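Long-range contact in putative chitobiase (PDB 3HNM), which is of unknown function but probably binds carbohydrate through an F5/8 type C domain of a putative chitobiase: residues Glu61-Tyr66 with Ile143-Pro148. Sequence-based numbering, arbitrary orientation.
Sequences EPLPYY and ITDTYP
Ile143 N donates to Tyr65 O at 2.7 Å, and the N-H...O angle of 162° makes this nearly straight. The return bond, Tyr65 N to Ile143 O, is longer at 3.1 Å and more bent, at 147°. Reciprocal bonding defines an antiparallel hydrogen-bonded pair, with both side chains on the same face of the sheet and Tyr65 CB 4.2 Å from Ile143 CG1. The pair joins the start of strand 65-71 to the last part of strand 138-146, neighbours in the five-stranded sheet of the F5/8 type C beta-sandwich. Past Ile143, Thr144 and Asp145 share Ala99 as backbone partner, a classic beta bulge, and Asp145 makes a salt bridge to Lys98. With CG opposite its own carbonyl carbon, beside the backbone N, Leu63 sends CD1 to the bulged strand, 3.7 Å from Thr146 N, and CD2 over the Tyr65 ring, 3.5 Å above its plane and off-centre. With Leu63 cut back to an alanine, both methyls go, and a gap would probably open between the Tyr65 ring and Thr146. At the ring's far end, Tyr65 OH donates to Glu61 O at 2.6 Å, the hydroxyl lying 27° off the plane of that carbonyl, tying the ring to the loop.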
# COMPACT_ATOMS: atom_id res chain seq x y z
N GLU A 61 17.50 0.26 -3.37
CA GLU A 61 17.31 -1.18 -3.14
C GLU A 61 16.53 -1.86 -4.27
O GLU A 61 15.57 -1.30 -4.79
CB GLU A 61 16.59 -1.39 -1.82
CG GLU A 61 17.37 -0.90 -0.62
CD GLU A 61 18.51 -1.83 -0.23
OE1 GLU A 61 18.87 -2.69 -1.05
OE2 GLU A 61 19.04 -1.69 0.91
N PRO A 62 16.93 -3.07 -4.66
CA PRO A 62 16.24 -3.80 -5.74
C PRO A 62 14.87 -4.32 -5.30
O PRO A 62 14.68 -4.72 -4.16
CB PRO A 62 17.21 -4.92 -6.07
CG PRO A 62 17.82 -5.22 -4.76
CD PRO A 62 18.10 -3.84 -4.20
N LEU A 63 13.93 -4.29 -6.23
CA LEU A 63 12.57 -4.75 -5.95
C LEU A 63 12.58 -6.24 -5.61
O LEU A 63 13.55 -6.94 -5.90
CB LEU A 63 11.69 -4.45 -7.16
CG LEU A 63 11.59 -2.96 -7.55
CD1 LEU A 63 11.04 -2.85 -8.96
CD2 LEU A 63 10.69 -2.19 -6.57
N PRO A 64 11.50 -6.77 -5.01
CA PRO A 64 10.25 -6.15 -4.60
C PRO A 64 10.19 -5.59 -3.19
O PRO A 64 10.89 -6.05 -2.29
CB PRO A 64 9.27 -7.28 -4.75
CG PRO A 64 10.05 -8.38 -4.13
CD PRO A 64 11.44 -8.21 -4.74
N TYR A 65 9.30 -4.61 -3.04
CA TYR A 65 9.03 -3.93 -1.79
C TYR A 65 7.69 -4.43 -1.32
O TYR A 65 6.75 -4.52 -2.11
CB TYR A 65 8.93 -2.44 -2.04
CG TYR A 65 10.15 -1.83 -2.68
CD1 TYR A 65 11.41 -2.38 -2.47
CD2 TYR A 65 10.07 -0.63 -3.37
CE1 TYR A 65 12.55 -1.73 -2.91
CE2 TYR A 65 11.20 0.03 -3.82
CZ TYR A 65 12.44 -0.52 -3.57
OH TYR A 65 13.59 0.16 -3.91
N TYR A 66 7.57 -4.76 -0.04
CA TYR A 66 6.30 -5.27 0.47
C TYR A 66 5.94 -4.66 1.80
O TYR A 66 6.79 -4.09 2.48
CB TYR A 66 6.38 -6.77 0.61
CG TYR A 66 7.14 -7.21 1.81
CD1 TYR A 66 6.52 -7.30 3.04
CD2 TYR A 66 8.48 -7.54 1.72
CE1 TYR A 66 7.22 -7.72 4.17
CE2 TYR A 66 9.19 -7.95 2.84
CZ TYR A 66 8.56 -8.04 4.07
OH TYR A 66 9.26 -8.48 5.17
N ILE A 143 5.22 -4.44 -4.36
CA ILE A 143 5.54 -3.74 -5.61
C ILE A 143 6.59 -4.63 -6.27
O ILE A 143 7.61 -4.94 -5.65
CB ILE A 143 6.21 -2.35 -5.38
CG1 ILE A 143 5.49 -1.56 -4.29
CG2 ILE A 143 6.25 -1.58 -6.70
CD1 ILE A 143 4.27 -0.85 -4.73
N THR A 144 6.34 -5.04 -7.50
CA THR A 144 7.31 -5.90 -8.18
C THR A 144 8.01 -5.19 -9.33
O THR A 144 9.16 -5.49 -9.62
CB THR A 144 6.67 -7.17 -8.71
OG1 THR A 144 5.51 -6.84 -9.49
CG2 THR A 144 6.29 -8.07 -7.56
N ASP A 145 7.33 -4.27 -9.99
CA ASP A 145 8.01 -3.54 -11.04
C ASP A 145 7.68 -2.08 -10.91
O ASP A 145 6.59 -1.71 -10.50
CB ASP A 145 7.66 -4.06 -12.43
CG ASP A 145 8.76 -3.73 -13.43
OD1 ASP A 145 9.94 -3.88 -13.04
OD2 ASP A 145 8.45 -3.32 -14.58
N THR A 146 8.65 -1.24 -11.25
CA THR A 146 8.53 0.21 -11.14
C THR A 146 8.82 0.92 -12.46
O THR A 146 9.66 0.47 -13.23
CB THR A 146 9.50 0.70 -10.00
OG1 THR A 146 8.83 0.64 -8.73
CG2 THR A 146 9.99 2.12 -10.24
N TYR A 147 8.11 2.01 -12.73
CA TYR A 147 8.37 2.78 -13.95
C TYR A 147 9.66 3.53 -13.68
O TYR A 147 9.81 4.14 -12.62
CB TYR A 147 7.26 3.78 -14.21
CG TYR A 147 6.06 3.20 -14.90
CD1 TYR A 147 6.08 2.94 -16.26
CD2 TYR A 147 4.92 2.87 -14.17
CE1 TYR A 147 4.98 2.36 -16.89
CE2 TYR A 147 3.82 2.30 -14.79
CZ TYR A 147 3.86 2.04 -16.14
OH TYR A 147 2.77 1.45 -16.73
N PRO A 148 10.59 3.51 -14.63
CA PRO A 148 11.88 4.19 -14.51
C PRO A 148 11.70 5.69 -14.37
O PRO A 148 10.69 6.23 -14.80
CB PRO A 148 12.58 3.82 -15.81
CG PRO A 148 11.43 3.82 -16.76
CD PRO A 148 10.39 3.03 -16.00